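Local coordinates for protein malonyl CoA reductase (malonate semialdehyde-forming) (Sulfolobus tokodaii, PDB 2EP5) that probably reduces malonyl-CoA to malonate semialdehyde with NADPH, and belongs to the aspartate-semialdehyde dehydrogenase family, at residues E165-L177 with M245-N257. Numbering follows the deposited sequence.
Sequences EIATKSKIIITTL and MGVINIVTNERIN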
loop_
_atom_site.group_PDB
_atom_site.type_symbol
_atom_site.label_atom_id
_atom_site.label_comp_id
_atom_site.label_asym_id
_atom_site.label_seq_id
_atom_site.Cartn_x
_atom_site.Cartn_y
_atom_site.Cartn_z
ATOM N N GLU A 165 -23.677 -18.128 26.521
ATOM C CA GLU A 165 -23.861 -19.471 27.053
ATOM C C GLU A 165 -23.059 -20.533 26.303
ATOM O O GLU A 165 -22.687 -21.557 26.878
ATOM C CB GLU A 165 -25.335 -19.876 27.075
ATOM C CG GLU A 165 -25.578 -20.976 28.103
ATOM C CD GLU A 165 -26.561 -22.039 27.647
ATOM O OE1 GLU A 165 -27.748 -21.698 27.435
ATOM O OE2 GLU A 165 -26.139 -23.215 27.510
ATOM N N ILE A 166 -22.800 -20.295 25.021
ATOM C CA ILE A 166 -22.023 -21.235 24.220
ATOM C C ILE A 166 -20.542 -20.998 24.492
ATOM O O ILE A 166 -19.785 -21.940 24.752
ATOM C CB ILE A 166 -22.281 -21.035 22.719
ATOM C CG1 ILE A 166 -23.768 -21.225 22.420
ATOM C CG2 ILE A 166 -21.451 -22.020 21.915
ATOM C CD1 ILE A 166 -24.143 -20.923 20.978
ATOM N N ALA A 167 -20.147 -19.727 24.439
ATOM C CA ALA A 167 -18.761 -19.319 24.667
ATOM C C ALA A 167 -18.247 -19.722 26.046
ATOM O O ALA A 167 -17.070 -20.045 26.210
ATOM C CB ALA A 167 -18.626 -17.802 24.482
ATOM N N THR A 168 -19.127 -19.694 27.038
ATOM C CA THR A 168 -18.743 -20.058 28.398
ATOM C C THR A 168 -18.355 -21.532 28.508
ATOM O O THR A 168 -17.480 -21.895 29.295
ATOM C CB THR A 168 -19.885 -19.763 29.395
ATOM O OG1 THR A 168 -20.013 -18.344 29.568
ATOM C CG2 THR A 168 -19.603 -20.414 30.735
ATOM N N LYS A 169 -19.008 -22.376 27.717
ATOM C CA LYS A 169 -18.724 -23.807 27.731
ATOM C C LYS A 169 -17.914 -24.188 26.495
ATOM O O LYS A 169 -18.372 -24.975 25.661
ATOM C CB LYS A 169 -20.023 -24.615 27.728
ATOM C CG LYS A 169 -21.014 -24.292 28.827
ATOM C CD LYS A 169 -22.282 -25.100 28.581
ATOM C CE LYS A 169 -23.446 -24.690 29.469
ATOM N NZ LYS A 169 -24.708 -25.325 28.980
ATOM N N SER A 170 -16.714 -23.634 26.372
ATOM C CA SER A 170 -15.879 -23.934 25.220
ATOM C C SER A 170 -14.487 -23.358 25.375
ATOM O O SER A 170 -14.170 -22.713 26.377
ATOM C CB SER A 170 -16.488 -23.327 23.960
ATOM O OG SER A 170 -16.258 -21.924 23.944
ATOM N N LYS A 171 -13.662 -23.615 24.369
ATOM C CA LYS A 171 -12.312 -23.079 24.314
ATOM C C LYS A 171 -12.423 -22.067 23.174
ATOM O O LYS A 171 -12.737 -22.420 22.028
ATOM C CB LYS A 171 -11.291 -24.174 23.986
ATOM C CG LYS A 171 -9.865 -23.670 23.750
ATOM C CD LYS A 171 -9.275 -22.964 24.975
ATOM C CE LYS A 171 -7.983 -22.221 24.623
ATOM N NZ LYS A 171 -7.378 -21.516 25.792
ATOM N N ILE A 172 -12.200 -20.803 23.509
ATOM C CA ILE A 172 -12.304 -19.715 22.548
ATOM C C ILE A 172 -10.979 -19.368 21.907
ATOM O O ILE A 172 -10.074 -18.884 22.584
ATOM C CB ILE A 172 -12.846 -18.437 23.222
ATOM C CG1 ILE A 172 -14.258 -18.694 23.744
ATOM C CG2 ILE A 172 -12.830 -17.277 22.235
ATOM C CD1 ILE A 172 -14.716 -17.695 24.746
ATOM N N ILE A 173 -10.875 -19.617 20.601
ATOM C CA ILE A 173 -9.673 -19.291 19.849
ATOM C C ILE A 173 -9.973 -18.038 19.030
ATOM O O ILE A 173 -10.941 -18.001 18.263
ATOM C CB ILE A 173 -9.272 -20.412 18.869
ATOM C CG1 ILE A 173 -8.989 -21.716 19.636
ATOM C CG2 ILE A 173 -8.047 -19.970 18.064
ATOM C CD1 ILE A 173 -7.774 -21.658 20.555
ATOM N N ILE A 174 -9.145 -17.014 19.187
ATOM C CA ILE A 174 -9.364 -15.778 18.454
ATOM C C ILE A 174 -8.126 -15.218 17.761
ATOM O O ILE A 174 -7.044 -15.162 18.333
ATOM C CB ILE A 174 -9.909 -14.664 19.381
ATOM C CG1 ILE A 174 -11.217 -15.107 20.033
ATOM C CG2 ILE A 174 -10.155 -13.403 18.579
ATOM C CD1 ILE A 174 -11.651 -14.221 21.195
ATOM N N THR A 175 -8.303 -14.822 16.511
ATOM C CA THR A 175 -7.233 -14.198 15.758
ATOM C C THR A 175 -7.777 -12.822 15.392
ATOM O O THR A 175 -8.857 -12.710 14.806
ATOM C CB THR A 175 -6.894 -14.957 14.467
ATOM O OG1 THR A 175 -6.419 -16.271 14.793
ATOM C CG2 THR A 175 -5.810 -14.204 13.691
ATOM N N THR A 176 -7.050 -11.778 15.765
ATOM C CA THR A 176 -7.494 -10.426 15.450
ATOM C C THR A 176 -6.548 -9.763 14.451
ATOM O O THR A 176 -5.330 -9.867 14.581
ATOM C CB THR A 176 -7.576 -9.533 16.714
ATOM O OG1 THR A 176 -6.264 -9.355 17.271
ATOM C CG2 THR A 176 -8.494 -10.157 17.754
ATOM N N LEU A 177 -7.120 -9.108 13.442
ATOM C CA LEU A 177 -6.332 -8.397 12.443
ATOM C C LEU A 177 -6.641 -6.924 12.695
ATOM O O LEU A 177 -7.739 -6.447 12.412
ATOM C CB LEU A 177 -6.732 -8.820 11.027
ATOM C CG LEU A 177 -6.358 -10.260 10.633
ATOM C CD1 LEU A 177 -7.352 -11.220 11.235
ATOM C CD2 LEU A 177 -6.374 -10.418 9.116
ATOM N N MET A 245 -10.495 -6.504 12.555
ATOM C CA MET A 245 -11.203 -7.711 12.194
ATOM C C MET A 245 -10.844 -8.801 13.201
ATOM O O MET A 245 -9.742 -8.811 13.760
ATOM C CB MET A 245 -10.820 -8.139 10.776
ATOM C CG MET A 245 -11.474 -9.440 10.329
ATOM S SD MET A 245 -11.468 -9.635 8.533
ATOM C CE MET A 245 -12.440 -8.211 8.054
ATOM N N GLY A 246 -11.781 -9.710 13.439
ATOM C CA GLY A 246 -11.531 -10.789 14.370
ATOM C C GLY A 246 -12.156 -12.092 13.913
ATOM O O GLY A 246 -13.342 -12.133 13.564
ATOM N N VAL A 247 -11.351 -13.150 13.881
ATOM C CA VAL A 247 -11.847 -14.466 13.509
ATOM C C VAL A 247 -12.043 -15.186 14.832
ATOM O O VAL A 247 -11.077 -15.481 15.545
ATOM C CB VAL A 247 -10.835 -15.257 12.662
ATOM C CG1 VAL A 247 -11.405 -16.633 12.327
ATOM C CG2 VAL A 247 -10.525 -14.496 11.396
ATOM N N ILE A 248 -13.301 -15.451 15.161
ATOM C CA ILE A 248 -13.644 -16.105 16.406
ATOM C C ILE A 248 -14.047 -17.560 16.196
ATOM O O ILE A 248 -14.902 -17.869 15.364
ATOM C CB ILE A 248 -14.788 -15.326 17.114
ATOM C CG1 ILE A 248 -14.334 -13.876 17.359
ATOM C CG2 ILE A 248 -15.173 -16.008 18.441
ATOM C CD1 ILE A 248 -15.404 -12.972 17.953
ATOM N N ASN A 249 -13.399 -18.451 16.942
ATOM C CA ASN A 249 -13.703 -19.874 16.870
ATOM C C ASN A 249 -14.091 -20.391 18.245
ATOM O O ASN A 249 -13.246 -20.519 19.131
ATOM C CB ASN A 249 -12.508 -20.681 16.359
ATOM C CG ASN A 249 -12.237 -20.463 14.881
ATOM O OD1 ASN A 249 -11.589 -19.493 14.493
ATOM N ND2 ASN A 249 -12.746 -21.362 14.049
ATOM N N ILE A 250 -15.376 -20.667 18.430
ATOM C CA ILE A 250 -15.834 -21.188 19.703
ATOM C C ILE A 250 -15.791 -22.716 19.609
ATOM O O ILE A 250 -16.719 -23.346 19.092
ATOM C CB ILE A 250 -17.260 -20.693 20.012
ATOM C CG1 ILE A 250 -17.253 -19.161 20.094
ATOM C CG2 ILE A 250 -17.754 -21.291 21.319
ATOM C CD1 ILE A 250 -18.597 -18.541 20.460
ATOM N N VAL A 251 -14.689 -23.294 20.092
ATOM C CA VAL A 251 -14.482 -24.749 20.065
ATOM C C VAL A 251 -15.288 -25.420 21.167
ATOM O O VAL A 251 -14.929 -25.354 22.338
ATOM C CB VAL A 251 -12.985 -25.106 20.257
ATOM C CG1 VAL A 251 -12.761 -26.598 20.006
ATOM C CG2 VAL A 251 -12.126 -24.257 19.312
ATOM N N THR A 252 -16.370 -26.084 20.779
ATOM C CA THR A 252 -17.243 -26.742 21.742
ATOM C C THR A 252 -18.117 -27.805 21.086
ATOM O O THR A 252 -18.358 -27.760 19.884
ATOM C CB THR A 252 -18.168 -25.703 22.414
ATOM O OG1 THR A 252 -19.109 -26.370 23.258
ATOM C CG2 THR A 252 -18.915 -24.887 21.354
ATOM N N ASN A 253 -18.592 -28.759 21.880
ATOM C CA ASN A 253 -19.452 -29.814 21.360
ATOM C C ASN A 253 -20.916 -29.540 21.698
ATOM O O ASN A 253 -21.787 -30.373 21.459
ATOM C CB ASN A 253 -19.020 -31.174 21.911
ATOM C CG ASN A 253 -17.786 -31.725 21.208
ATOM O OD1 ASN A 253 -16.782 -32.054 21.848
ATOM N ND2 ASN A 253 -17.861 -31.839 19.884
ATOM N N GLU A 254 -21.184 -28.366 22.257
ATOM C CA GLU A 254 -22.555 -27.988 22.590
ATOM C C GLU A 254 -23.346 -27.943 21.290
ATOM O O GLU A 254 -22.800 -27.605 20.242
ATOM C CB GLU A 254 -22.592 -26.602 23.248
ATOM C CG GLU A 254 -21.956 -26.528 24.630
ATOM C CD GLU A 254 -22.665 -27.414 25.638
ATOM O OE1 GLU A 254 -23.911 -27.343 25.707
ATOM O OE2 GLU A 254 -21.981 -28.178 26.361
ATOM N N ARG A 255 -24.624 -28.295 21.347
ATOM C CA ARG A 255 -25.454 -28.262 20.150
ATOM C C ARG A 255 -25.513 -26.808 19.697
ATOM O O ARG A 255 -25.412 -25.889 20.515
ATOM C CB ARG A 255 -26.862 -28.779 20.454
ATOM C CG ARG A 255 -26.889 -30.150 21.121
ATOM C CD ARG A 255 -28.309 -30.650 21.318
ATOM N NE ARG A 255 -29.196 -29.621 21.857
ATOM C CZ ARG A 255 -29.014 -29.004 23.020
ATOM N NH1 ARG A 255 -27.971 -29.310 23.776
ATOM N NH2 ARG A 255 -29.872 -28.078 23.426
ATOM N N ILE A 256 -25.669 -26.597 18.395
ATOM C CA ILE A 256 -25.719 -25.247 17.868
ATOM C C ILE A 256 -26.657 -25.105 16.678
ATOM O O ILE A 256 -26.492 -25.778 15.663
ATOM C CB ILE A 256 -24.304 -24.781 17.455
ATOM C CG1 ILE A 256 -23.425 -24.637 18.701
ATOM C CG2 ILE A 256 -24.386 -23.469 16.698
ATOM C CD1 ILE A 256 -21.952 -24.435 18.412
ATOM N N ASN A 257 -27.647 -24.227 16.823
ATOM C CA ASN A 257 -28.613 -23.948 15.764
ATOM C C ASN A 257 -28.077 -22.729 15.013
ATOM O O ASN A 257 -28.286 -21.583 15.424
ATOM C CB ASN A 257 -29.985 -23.619 16.361
ATOM C CG ASN A 257 -31.056 -23.432 15.294
ATOM O OD1 ASN A 257 -30.833 -22.762 14.284
ATOM N ND2 ASN A 257 -32.228 -24.018 15.517
#
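Ile-173 and Asn-249 pair near the middle of two antiparallel strands, 171-177 and 245-251, whose axes come within 4.5 Å. Eight backbone hydrogen bonds join four pairs from Lys-171/Val-251 to Leu-177/Met-245; Asn-249 N to Ile-173 O, at 2.8 Å, is one of them. On the face bearing Ile-173, its CG1 lies 4.0 Å from Val-251 CG2. The other face carries Ile-174 and Ile-248, whose CG1 atoms are 4.3 Å apart; helix 151-160 packs on Ile-248 through Met-156 and Pro-159. Tight packing continues where Ile-166, on the helix before strand 171-177, crosses Ile-250 at about a right angle, CG2 to CG2 at 3.8 Å. Thr-252 OG1, set anti to its own backbone N (chi1 174°), donates to Lys-169 O at 2.9 Å, nearly in line with the carbonyl bond, and accepts from Glu-254 N in an ST turn. The solvent side is looser: the extended Lys-169 chain crosses Glu-254, and NZ stands 3.9 Å from Glu-254 OE1, a long salt bridge, but 2.9 Å from Glu-165 OE2. Lys-171 bends at chi2 (61°) and carries NZ to Asp-230, Thr-232 and Asn-317 O of the second subunit. Thr-175 packs on Thr-175 of that subunit, so the face bearing Lys-171, Ile-173 and Thr-175 belongs to the mixed sheet through which the semialdehyde dehydrogenase dimerisation domain meets its partner.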